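Local structure of quinone oxidoreductase (1IZ0) at residues A[129-134]-A[151-156]; A[141-146]-A[169-174]; A[125-130]-A[189-194]; A[101-106]-A[269-274]; A[36-41]-A[295-300]. The protein binds NADPH and probably uses it to reduce quinones, as a member of the zinc-binding-dehydrogenase-like quinone oxidoreductase family. One frame throughout, in Å; residues are numbered along the deposited sequence.

Contact 1. Residues A[129-134]-A[151-156]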
# COMPACT_ATOMS: atom_id res chain seq x y z
N VAL A 129 10.30 -14.47 -5.05
CA VAL A 129 9.01 -13.78 -5.06
C VAL A 129 8.83 -12.82 -6.23
O VAL A 129 9.72 -12.04 -6.56
CB VAL A 129 8.81 -12.99 -3.73
CG1 VAL A 129 9.96 -12.00 -3.53
CG2 VAL A 129 7.48 -12.28 -3.74
N LEU A 130 7.66 -12.89 -6.85
CA LEU A 130 7.35 -12.01 -7.97
C LEU A 130 6.55 -10.82 -7.44
O LEU A 130 5.55 -11.00 -6.74
CB LEU A 130 6.54 -12.78 -9.01
CG LEU A 130 5.98 -12.10 -10.27
CD1 LEU A 130 4.71 -11.38 -9.92
CD2 LEU A 130 7.01 -11.14 -10.86
N VAL A 131 7.01 -9.62 -7.75
CA VAL A 131 6.32 -8.40 -7.33
C VAL A 131 5.84 -7.69 -8.59
O VAL A 131 6.65 -7.37 -9.47
CB VAL A 131 7.25 -7.44 -6.55
CG1 VAL A 131 6.52 -6.14 -6.23
CG2 VAL A 131 7.73 -8.11 -5.27
N GLN A 132 4.54 -7.44 -8.69
CA GLN A 132 3.98 -6.79 -9.86
C GLN A 132 3.86 -5.29 -9.64
O GLN A 132 4.06 -4.81 -8.52
CB GLN A 132 2.62 -7.39 -10.20
CG GLN A 132 2.67 -8.89 -10.45
CD GLN A 132 1.29 -9.47 -10.69
OE1 GLN A 132 0.31 -9.03 -10.09
NE2 GLN A 132 1.21 -10.48 -11.56
N ALA A 133 3.53 -4.55 -10.69
CA ALA A 133 3.41 -3.10 -10.59
C ALA A 133 4.54 -2.65 -9.66
O ALA A 133 4.35 -1.81 -8.77
CB ALA A 133 2.04 -2.72 -9.99
N ALA A 134 5.72 -3.22 -9.90
CA ALA A 134 6.90 -2.97 -9.08
C ALA A 134 7.44 -1.55 -8.99
O ALA A 134 8.37 -1.29 -8.23
CB ALA A 134 8.02 -3.91 -9.51
N LEU A 151 14.56 -12.22 0.81
CA LEU A 151 13.98 -12.90 -0.34
C LEU A 151 14.62 -12.49 -1.67
O LEU A 151 15.23 -11.42 -1.78
CB LEU A 151 12.47 -12.61 -0.41
CG LEU A 151 11.64 -12.81 0.86
CD1 LEU A 151 10.20 -12.37 0.59
CD2 LEU A 151 11.68 -14.27 1.30
N ARG A 152 14.49 -13.35 -2.67
CA ARG A 152 15.00 -13.10 -4.01
C ARG A 152 13.82 -12.51 -4.75
O ARG A 152 12.79 -13.17 -4.91
CB ARG A 152 15.45 -14.40 -4.66
CG ARG A 152 16.72 -15.00 -4.06
CD ARG A 152 17.08 -16.31 -4.74
NE ARG A 152 17.23 -16.16 -6.19
CZ ARG A 152 17.14 -17.16 -7.06
NH1 ARG A 152 16.91 -18.40 -6.61
NH2 ARG A 152 17.28 -16.94 -8.36
N VAL A 153 13.96 -11.27 -5.23
CA VAL A 153 12.86 -10.58 -5.90
C VAL A 153 12.91 -10.46 -7.41
O VAL A 153 13.93 -10.05 -7.98
CB VAL A 153 12.71 -9.14 -5.33
CG1 VAL A 153 11.53 -8.43 -5.99
CG2 VAL A 153 12.56 -9.19 -3.82
N LEU A 154 11.80 -10.78 -8.05
CA LEU A 154 11.65 -10.68 -9.50
C LEU A 154 10.59 -9.60 -9.64
O LEU A 154 9.43 -9.83 -9.30
CB LEU A 154 11.12 -11.99 -10.10
CG LEU A 154 11.38 -12.39 -11.56
CD1 LEU A 154 10.21 -13.26 -12.02
CD2 LEU A 154 11.53 -11.19 -12.48
N ALA A 155 10.99 -8.43 -10.12
CA ALA A 155 10.05 -7.32 -10.27
C ALA A 155 9.50 -7.26 -11.68
O ALA A 155 10.21 -7.55 -12.64
CB ALA A 155 10.74 -5.99 -9.92
N ALA A 156 8.24 -6.88 -11.80
CA ALA A 156 7.63 -6.77 -13.12
C ALA A 156 6.82 -5.49 -13.20
O ALA A 156 6.27 -5.02 -12.20
CB ALA A 156 6.74 -7.98 -13.38
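Val129 is bonded on both sides of Val153, its N to Arg152 O at 2.8 Å and its O to Leu154 N at 2.9 Å, the pattern of parallel strands. The ladder continues as Val131 N bonds to Leu154 O and Ala156 N to Val131 O, the last more bent at 147°. On the face that carries the valines, Val129 and Val153 lie side by side, CG1 of the first 3.8 Å from CG2 of the second. Val129 CG1 occupies the crowded position between its own N and carbonyl carbon (chi1 58°), which brings it also against Leu151 CB. The other face carries Leu130, whose CD2 reaches over to Leu154 CD1 at 4.0 Å and to Ala156 CB at 4.1 Å. Beyond the strand end, the Gln132 amide is held by Glu195 through NE2, and by the backbone N of Val196 and Arg197 through OE1. Ala133, next to it, bonds through its N to the hydroxyl of Tyr177, an NADPH-binding residue. These strands open and close a beta-alpha-beta crossover: helix 137-148 covers the valine face through Ala142 and Ala146, while strand 190-195 flanks 128-131 on its other edge.

Contact 2. Residues A[141-146]-A[169-174]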
# COMPACT_ATOMS: atom_id res chain seq x y z
N ALA A 141 7.47 -0.73 -2.20
CA ALA A 141 7.49 -1.12 -0.80
C ALA A 141 7.73 -2.63 -0.71
O ALA A 141 8.50 -3.09 0.11
CB ALA A 141 6.15 -0.78 -0.13
N ALA A 142 7.06 -3.39 -1.58
CA ALA A 142 7.19 -4.84 -1.57
C ALA A 142 8.61 -5.30 -1.84
O ALA A 142 9.12 -6.20 -1.16
CB ALA A 142 6.25 -5.46 -2.60
N VAL A 143 9.26 -4.68 -2.82
CA VAL A 143 10.63 -5.05 -3.16
C VAL A 143 11.55 -4.83 -1.97
O VAL A 143 12.36 -5.70 -1.62
CB VAL A 143 11.15 -4.24 -4.37
CG1 VAL A 143 12.62 -4.57 -4.63
CG2 VAL A 143 10.32 -4.56 -5.61
N GLN A 144 11.43 -3.67 -1.33
CA GLN A 144 12.27 -3.35 -0.18
C GLN A 144 12.02 -4.28 0.99
O GLN A 144 12.96 -4.74 1.64
CB GLN A 144 12.03 -1.90 0.26
CG GLN A 144 12.47 -0.85 -0.75
CD GLN A 144 12.30 0.56 -0.23
OE1 GLN A 144 12.97 0.97 0.71
NE2 GLN A 144 11.38 1.30 -0.83
N VAL A 145 10.75 -4.55 1.28
CA VAL A 145 10.41 -5.43 2.40
C VAL A 145 10.88 -6.86 2.14
O VAL A 145 11.47 -7.49 3.01
CB VAL A 145 8.90 -5.41 2.67
CG1 VAL A 145 8.57 -6.39 3.79
CG2 VAL A 145 8.47 -4.00 3.05
N ALA A 146 10.63 -7.36 0.93
CA ALA A 146 11.05 -8.70 0.57
C ALA A 146 12.56 -8.81 0.71
O ALA A 146 13.07 -9.81 1.20
CB ALA A 146 10.63 -9.01 -0.86
N LEU A 169 16.00 -0.83 -6.27
CA LEU A 169 15.58 -1.14 -4.91
C LEU A 169 16.09 -2.49 -4.40
O LEU A 169 15.95 -2.79 -3.21
CB LEU A 169 14.06 -1.08 -4.80
CG LEU A 169 13.52 0.35 -4.87
CD1 LEU A 169 12.04 0.34 -5.17
CD2 LEU A 169 13.83 1.07 -3.55
N GLY A 170 16.67 -3.30 -5.28
CA GLY A 170 17.19 -4.59 -4.87
C GLY A 170 16.69 -5.81 -5.62
O GLY A 170 17.14 -6.93 -5.34
N ALA A 171 15.79 -5.64 -6.58
CA ALA A 171 15.29 -6.80 -7.33
C ALA A 171 16.43 -7.49 -8.06
O ALA A 171 17.32 -6.83 -8.59
CB ALA A 171 14.22 -6.36 -8.32
N GLU A 172 16.41 -8.82 -8.08
CA GLU A 172 17.44 -9.63 -8.75
C GLU A 172 17.31 -9.43 -10.26
O GLU A 172 18.31 -9.38 -10.98
CB GLU A 172 17.25 -11.11 -8.36
CG GLU A 172 18.23 -12.09 -9.00
CD GLU A 172 18.17 -13.49 -8.37
OE1 GLU A 172 18.30 -14.49 -9.11
OE2 GLU A 172 18.00 -13.60 -7.14
N GLU A 173 16.08 -9.31 -10.73
CA GLU A 173 15.82 -9.06 -12.14
C GLU A 173 14.52 -8.28 -12.20
O GLU A 173 13.69 -8.39 -11.30
CB GLU A 173 15.66 -10.36 -12.93
CG GLU A 173 16.96 -11.14 -13.12
CD GLU A 173 16.82 -12.24 -14.17
OE1 GLU A 173 15.86 -13.03 -14.09
OE2 GLU A 173 17.68 -12.31 -15.08
N ALA A 174 14.36 -7.48 -13.25
CA ALA A 174 13.15 -6.69 -13.44
C ALA A 174 12.68 -7.00 -14.86
O ALA A 174 13.50 -7.08 -15.77
CB ALA A 174 13.45 -5.20 -13.30
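Val143 and Leu169 make the central apolar contact, between the helix 137-148 and the turn that follows helix 164-168. Their side chains cross at about a right angle, with Val143 CG1 3.8 Å from Leu169 CB. This methyl stands anti to the backbone N of its own residue (chi1 176°), a setting that also carries it to the backbone of the turn, 3.9 Å from Ala171 N, and more loosely to Ala171 CB at 4.4 Å.

A second group of van der Waals contacts involves the aliphatic part of Gln144. Its CG lies 3.7 Å from Leu169 CD2, and one leucine branch crosses the glutamine chain obliquely, its methyl against CG, CD and NE2. The amide oxygen of Gln144 is engaged by the backbone N of Arg270, which fixes the end of the side chain while its stem packs on the leucine.

No hydrogen bond links the two segments. Gly170 instead leaves the preceding helix with positive phi (126°) and two bonds back into its last turn, a Schellman motif, and a side chain there would be jammed against the carbonyl O of Leu169. The chain then runs on through Ala171 to the edge strand 173-176. Helix 137-148 here packs on the connection between strands 152-157 and 173-176, on the face of the parallel sheet that carries Val131 and Val153, within a Rossmann-type nucleotide-binding domain.

Contact 3. Residues A[125-130]-A[189-194]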
# COMPACT_ATOMS: atom_id res chain seq x y z
N PRO A 125 13.69 -16.93 4.08
CA PRO A 125 14.91 -16.41 3.45
C PRO A 125 15.31 -17.24 2.23
O PRO A 125 15.24 -18.47 2.26
CB PRO A 125 15.94 -16.50 4.57
CG PRO A 125 15.11 -16.24 5.80
CD PRO A 125 13.87 -17.08 5.54
N GLY A 126 15.73 -16.58 1.15
CA GLY A 126 16.13 -17.29 -0.05
C GLY A 126 14.99 -17.64 -1.00
O GLY A 126 15.24 -18.06 -2.13
N GLU A 127 13.74 -17.49 -0.57
CA GLU A 127 12.62 -17.80 -1.46
C GLU A 127 12.47 -16.77 -2.59
O GLU A 127 12.81 -15.59 -2.44
CB GLU A 127 11.32 -17.95 -0.66
CG GLU A 127 11.31 -19.20 0.23
CD GLU A 127 9.92 -19.64 0.68
OE1 GLU A 127 9.22 -18.86 1.36
OE2 GLU A 127 9.52 -20.78 0.35
N LYS A 128 11.95 -17.25 -3.72
CA LYS A 128 11.74 -16.43 -4.92
C LYS A 128 10.35 -15.80 -4.95
O LYS A 128 9.34 -16.51 -4.91
CB LYS A 128 11.95 -17.31 -6.16
CG LYS A 128 13.36 -17.90 -6.24
CD LYS A 128 13.45 -19.03 -7.27
CE LYS A 128 12.96 -20.37 -6.70
NZ LYS A 128 12.89 -21.43 -7.76
N VAL A 129 10.30 -14.47 -5.05
CA VAL A 129 9.01 -13.78 -5.06
C VAL A 129 8.83 -12.82 -6.23
O VAL A 129 9.72 -12.04 -6.56
CB VAL A 129 8.81 -12.99 -3.73
CG1 VAL A 129 9.96 -12.00 -3.53
CG2 VAL A 129 7.48 -12.28 -3.74
N LEU A 130 7.66 -12.89 -6.85
CA LEU A 130 7.35 -12.01 -7.97
C LEU A 130 6.55 -10.82 -7.44
O LEU A 130 5.55 -11.00 -6.74
CB LEU A 130 6.54 -12.78 -9.01
CG LEU A 130 5.98 -12.10 -10.27
CD1 LEU A 130 4.71 -11.38 -9.92
CD2 LEU A 130 7.01 -11.14 -10.86
N GLY A 189 10.87 -21.40 -11.45
CA GLY A 189 9.55 -21.21 -10.86
C GLY A 189 9.63 -20.38 -9.59
O GLY A 189 10.67 -20.35 -8.91
N LEU A 190 8.54 -19.70 -9.26
CA LEU A 190 8.52 -18.86 -8.08
C LEU A 190 7.89 -19.54 -6.87
O LEU A 190 7.03 -20.42 -7.01
CB LEU A 190 7.77 -17.57 -8.39
CG LEU A 190 8.32 -16.85 -9.63
CD1 LEU A 190 7.38 -15.73 -10.01
CD2 LEU A 190 9.72 -16.32 -9.33
N ASP A 191 8.33 -19.13 -5.69
CA ASP A 191 7.82 -19.64 -4.43
C ASP A 191 6.60 -18.80 -4.03
O ASP A 191 5.64 -19.32 -3.47
CB ASP A 191 8.89 -19.52 -3.33
CG ASP A 191 10.09 -20.43 -3.58
OD1 ASP A 191 9.88 -21.65 -3.71
OD2 ASP A 191 11.23 -19.92 -3.66
N LEU A 192 6.66 -17.51 -4.33
CA LEU A 192 5.59 -16.58 -4.00
C LEU A 192 5.28 -15.57 -5.11
O LEU A 192 6.15 -15.19 -5.89
CB LEU A 192 5.95 -15.77 -2.75
CG LEU A 192 6.13 -16.43 -1.38
CD1 LEU A 192 7.53 -16.97 -1.25
CD2 LEU A 192 5.90 -15.39 -0.30
N VAL A 193 4.03 -15.15 -5.15
CA VAL A 193 3.59 -14.15 -6.11
C VAL A 193 2.66 -13.19 -5.37
O VAL A 193 1.73 -13.63 -4.69
CB VAL A 193 2.81 -14.78 -7.28
CG1 VAL A 193 2.21 -13.67 -8.15
CG2 VAL A 193 3.73 -15.66 -8.12
N LEU A 194 2.94 -11.90 -5.46
CA LEU A 194 2.09 -10.89 -4.83
C LEU A 194 1.27 -10.36 -5.98
O LEU A 194 1.74 -9.56 -6.78
CB LEU A 194 2.93 -9.76 -4.20
CG LEU A 194 3.83 -10.16 -3.03
CD1 LEU A 194 4.55 -8.92 -2.47
CD2 LEU A 194 3.00 -10.81 -1.93
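The axes of the short segments 128-130 and 192-194 approach to 4.6 Å at 23°, parallel strands tied by Leu130 N to Leu192 O and Leu194 N to Leu130 O, while Lys128 O accepts from both Asp191 N and Leu192 N where segment 189-194 turns a corner at Asp191. Asp191 OD2 takes the hydrogen of Lys128 N at 2.8 Å on its anti lone pair, nearly straight at 175°. The Lys128 side chain bends at its third torsion (chi3 -82°), which turns NZ to the carbonyl oxygen of Gly189 at 2.7 Å; Trp187 O is a second acceptor. A leucine in place of Lys128 would probably leave both carbonyl oxygens without this donor and the loop before the strand less firmly held. The pairing joins the neighbouring strands that come first and fourth along the chain, in the order 3-2-1-4-5-6 of Rossmann folds. Glu127 crosses Asp191 at about a right angle, with Glu127 OE2 4.2 Å from Asp191 OD1; a salt bridge from Glu127 to Arg213 probably offsets this proximity of like charges. Leu130 CD1 lies beside Val193 CG1 at 3.8 Å, and on the other face Val129 CG2 meets Leu192 CB at 3.9 Å.

Contact 4. Residues A[101-106]-A[269-274]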
# COMPACT_ATOMS: atom_id res chain seq x y z
N PRO A 101 7.40 14.53 5.98
CA PRO A 101 5.97 14.22 6.05
C PRO A 101 5.52 13.40 4.84
O PRO A 101 4.68 12.51 4.95
CB PRO A 101 5.32 15.60 6.08
CG PRO A 101 6.34 16.44 6.79
CD PRO A 101 7.63 15.98 6.13
N GLU A 102 6.08 13.72 3.67
CA GLU A 102 5.71 13.01 2.45
C GLU A 102 6.12 11.55 2.47
O GLU A 102 5.32 10.67 2.13
CB GLU A 102 6.32 13.68 1.21
CG GLU A 102 5.80 15.07 0.90
CD GLU A 102 6.45 16.15 1.74
OE1 GLU A 102 6.11 17.34 1.55
OE2 GLU A 102 7.31 15.82 2.59
N GLU A 103 7.36 11.27 2.86
CA GLU A 103 7.84 9.90 2.90
C GLU A 103 7.05 9.11 3.95
O GLU A 103 6.74 7.93 3.75
CB GLU A 103 9.34 9.86 3.23
CG GLU A 103 10.00 8.54 2.83
CD GLU A 103 11.50 8.52 3.09
OE1 GLU A 103 12.18 9.49 2.70
OE2 GLU A 103 11.99 7.52 3.66
N ALA A 104 6.73 9.76 5.07
CA ALA A 104 5.95 9.11 6.12
C ALA A 104 4.55 8.75 5.63
O ALA A 104 4.01 7.70 5.98
CB ALA A 104 5.85 10.03 7.36
N ALA A 105 3.96 9.62 4.81
CA ALA A 105 2.61 9.37 4.29
C ALA A 105 2.56 8.20 3.31
O ALA A 105 1.49 7.63 3.07
CB ALA A 105 2.09 10.63 3.60
N ALA A 106 3.70 7.83 2.75
CA ALA A 106 3.77 6.74 1.78
C ALA A 106 4.16 5.42 2.43
O ALA A 106 4.39 4.43 1.74
CB ALA A 106 4.78 7.09 0.70
N LEU A 269 14.53 0.82 4.73
CA LEU A 269 13.21 0.96 4.15
C LEU A 269 12.92 2.44 3.90
O LEU A 269 12.75 3.22 4.84
CB LEU A 269 12.14 0.37 5.07
CG LEU A 269 12.29 -1.13 5.35
CD1 LEU A 269 11.11 -1.63 6.19
CD2 LEU A 269 12.36 -1.89 4.03
N ARG A 270 12.89 2.81 2.62
CA ARG A 270 12.63 4.20 2.25
C ARG A 270 11.44 4.30 1.30
O ARG A 270 11.57 4.06 0.09
CB ARG A 270 13.87 4.81 1.57
CG ARG A 270 15.17 4.78 2.41
CD ARG A 270 15.02 5.58 3.71
NE ARG A 270 14.68 6.99 3.47
CZ ARG A 270 15.56 7.94 3.14
NH1 ARG A 270 16.85 7.64 3.01
NH2 ARG A 270 15.15 9.18 2.93
N PRO A 271 10.26 4.64 1.84
CA PRO A 271 9.04 4.78 1.03
C PRO A 271 9.29 5.69 -0.16
O PRO A 271 9.92 6.75 -0.02
CB PRO A 271 8.05 5.40 2.01
CG PRO A 271 8.52 4.88 3.35
CD PRO A 271 10.01 5.02 3.24
N VAL A 272 8.82 5.29 -1.34
CA VAL A 272 9.01 6.08 -2.55
C VAL A 272 7.86 7.06 -2.76
O VAL A 272 6.73 6.66 -3.04
CB VAL A 272 9.12 5.18 -3.79
CG1 VAL A 272 9.43 6.03 -5.02
CG2 VAL A 272 10.19 4.13 -3.59
N VAL A 273 8.16 8.35 -2.63
CA VAL A 273 7.15 9.38 -2.83
C VAL A 273 7.05 9.68 -4.33
O VAL A 273 8.07 9.84 -5.01
CB VAL A 273 7.51 10.70 -2.11
CG1 VAL A 273 6.40 11.72 -2.31
CG2 VAL A 273 7.75 10.44 -0.62
N GLY A 274 5.83 9.74 -4.85
CA GLY A 274 5.66 10.03 -6.26
C GLY A 274 5.15 11.44 -6.45
O GLY A 274 5.71 12.39 -5.88
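The short helix 101-105 meets the chain leading into strand 273-278 through a salt bridge between Glu103 and Arg270 and a patch of apolar contacts beside it. Arg270 grips the carboxylate side-on with two nitrogens: NE bonds to Glu103 OE2 at 2.7 Å and an N-H...O angle of 173°, and NH2 to Glu103 OE1 at 3.0 Å. Both oxygens are met on their syn sides, and the two flat groups are nearly coplanar, 22° apart, so each nitrogen has its own oxygen and the pair is held against rotation. Glu103 gets there with CG anti to the backbone N (chi1 -160°) and an extended chain, whereas Arg270 folds at its second and third torsions to bring the edge of its guanidinium round to the carboxylate.

Pro271 lies beside the bridge, its ring crossing the glutamate stem at about a right angle, with Pro271 CD 3.5 Å from Glu103 CG. Farther along the ring, Pro271 CB packs on Ala106 CB at 3.9 Å. The contact joins helix 101-105 to the lead-in of strand 273-278, which pairs in parallel with 297-301, where the chain returns from the nucleotide-binding domain to the mixed sheet of the GroES-like domain. Val273 points toward the helix and sets its CG2 3.6 Å from Glu103 CA, while both its methyls also lie near Glu102 CB, 4.0 Å away. Glu102 carries its carboxylate off to a salt bridge with Arg301.

Contact 5. Residues A[36-41]-A[295-300]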
# COMPACT_ATOMS: atom_id res chain seq x y z
N GLY A 36 -1.58 10.32 2.25
CA GLY A 36 -1.20 9.40 1.19
C GLY A 36 -2.45 8.81 0.59
O GLY A 36 -3.32 8.34 1.31
N LEU A 37 -2.56 8.83 -0.74
CA LEU A 37 -3.74 8.29 -1.39
C LEU A 37 -3.51 6.86 -1.86
O LEU A 37 -2.39 6.47 -2.20
CB LEU A 37 -4.14 9.18 -2.58
CG LEU A 37 -4.51 10.62 -2.22
CD1 LEU A 37 -5.04 11.33 -3.46
CD2 LEU A 37 -5.56 10.64 -1.12
N ASN A 38 -4.59 6.08 -1.87
CA ASN A 38 -4.53 4.68 -2.27
C ASN A 38 -5.61 4.38 -3.30
O ASN A 38 -6.62 5.07 -3.37
CB ASN A 38 -4.75 3.80 -1.04
CG ASN A 38 -3.77 4.08 0.07
OD1 ASN A 38 -2.62 3.64 0.03
ND2 ASN A 38 -4.21 4.86 1.06
N PHE A 39 -5.39 3.34 -4.10
CA PHE A 39 -6.39 2.98 -5.10
C PHE A 39 -7.69 2.75 -4.34
O PHE A 39 -8.78 3.06 -4.83
CB PHE A 39 -5.96 1.72 -5.84
CG PHE A 39 -6.86 1.38 -7.01
CD1 PHE A 39 -7.70 0.27 -6.96
CD2 PHE A 39 -6.87 2.18 -8.14
CE1 PHE A 39 -8.56 -0.02 -8.02
CE2 PHE A 39 -7.72 1.90 -9.22
CZ PHE A 39 -8.57 0.80 -9.16
N ALA A 40 -7.56 2.24 -3.12
CA ALA A 40 -8.70 1.97 -2.26
C ALA A 40 -9.56 3.22 -2.08
O ALA A 40 -10.78 3.14 -2.00
CB ALA A 40 -8.23 1.46 -0.90
N ASP A 41 -8.91 4.39 -2.01
CA ASP A 41 -9.63 5.64 -1.85
C ASP A 41 -10.46 5.90 -3.10
O ASP A 41 -11.58 6.39 -3.03
CB ASP A 41 -8.66 6.81 -1.63
CG ASP A 41 -7.93 6.72 -0.30
OD1 ASP A 41 -8.60 6.63 0.75
OD2 ASP A 41 -6.68 6.76 -0.30
N THR A 295 4.81 6.93 -10.69
CA THR A 295 5.54 5.93 -9.93
C THR A 295 5.53 6.35 -8.47
O THR A 295 5.46 7.54 -8.15
CB THR A 295 7.01 5.79 -10.41
OG1 THR A 295 7.67 7.06 -10.36
CG2 THR A 295 7.07 5.25 -11.85
N GLY A 296 5.58 5.38 -7.57
CA GLY A 296 5.58 5.71 -6.16
C GLY A 296 4.21 6.10 -5.65
O GLY A 296 3.20 5.93 -6.33
N LYS A 297 4.19 6.64 -4.44
CA LYS A 297 2.97 7.05 -3.75
C LYS A 297 2.46 8.44 -4.12
O LYS A 297 3.24 9.39 -4.22
CB LYS A 297 3.22 7.04 -2.24
CG LYS A 297 1.99 7.22 -1.40
CD LYS A 297 1.30 5.88 -1.19
CE LYS A 297 0.26 5.96 -0.07
NZ LYS A 297 -0.26 4.61 0.23
N VAL A 298 1.14 8.56 -4.31
CA VAL A 298 0.53 9.85 -4.61
C VAL A 298 0.28 10.47 -3.25
O VAL A 298 -0.39 9.88 -2.41
CB VAL A 298 -0.83 9.72 -5.34
CG1 VAL A 298 -1.46 11.10 -5.49
CG2 VAL A 298 -0.64 9.08 -6.71
N VAL A 299 0.81 11.66 -3.03
CA VAL A 299 0.66 12.33 -1.75
C VAL A 299 0.10 13.74 -1.86
O VAL A 299 0.47 14.50 -2.75
CB VAL A 299 2.03 12.41 -1.03
CG1 VAL A 299 1.91 13.24 0.25
CG2 VAL A 299 2.54 11.01 -0.73
N VAL A 300 -0.80 14.09 -0.94
CA VAL A 300 -1.37 15.42 -0.89
C VAL A 300 -0.69 16.11 0.29
O VAL A 300 -0.69 15.60 1.41
CB VAL A 300 -2.89 15.40 -0.68
CG1 VAL A 300 -3.43 16.82 -0.58
CG2 VAL A 300 -3.57 14.68 -1.86
O HOH W 1 -0.50 6.15 -4.07
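Lys297 and Asn38 meet through their side chains, with Lys297 NZ 2.6 Å from Asn38 OD1 in a hydrogen bond whose donor stands 34° out of the carbonyl plane of the amide. Lys297 leaves its strand with CG anti to the backbone N (chi1 -170°) and then bends at chi2 (85°), so that its chain passes Gly36 and sets CE 3.4 Å from Leu37 O. Gly36 suits this passage, since a CB there would clash with Lys297 CE. The ammonium also forms a salt bridge with Glu62. A methionine at Lys297 would probably leave Glu62 without its charged mate and let the Asn38 amide turn more easily. Leu37 rests CD1 against both Val298 CG1, at 4.1 Å, and Val300 CG2, at 4.0 Å. Its backbone N bonds to Val298 O at 2.9 Å, while a water bridges Leu37 O and Val298 N. Asn38, at the N-cap position of helix 39-46, gives its backbone N-H to Asp41 OD2 at 2.7 Å; the same helix carries the NADPH-binding Phe39. Strand 297-301 runs between 27-37, antiparallel to it, and 273-278, parallel to it, with helix 282-288 covering Leu37, Val298 and Val300 through Ala285.

Contacts 1, 2 and 3 cluster in the Rossmann-type domain, their centres about 6 to 11 Å apart, and all reach the same six-stranded parallel sheet; contacts 1 and 3 use opposite edges of strand 128-131, while contact 2 adds helix 137-148. Contacts 4 and 5, about 10 Å apart between centres, share the mixed sheet, where strands 273-278 and 297-301 are neighbours. Centres of the two groups lie about 16 to 26 Å apart, yet Gln144 of contact 2 bonds to Arg270 of contact 4. Along the chain, contact 5 encloses contact 4, which encloses the other three, so the nucleotide-binding domain is an insertion between parts of the other domain, with NADPH-binding residues in both.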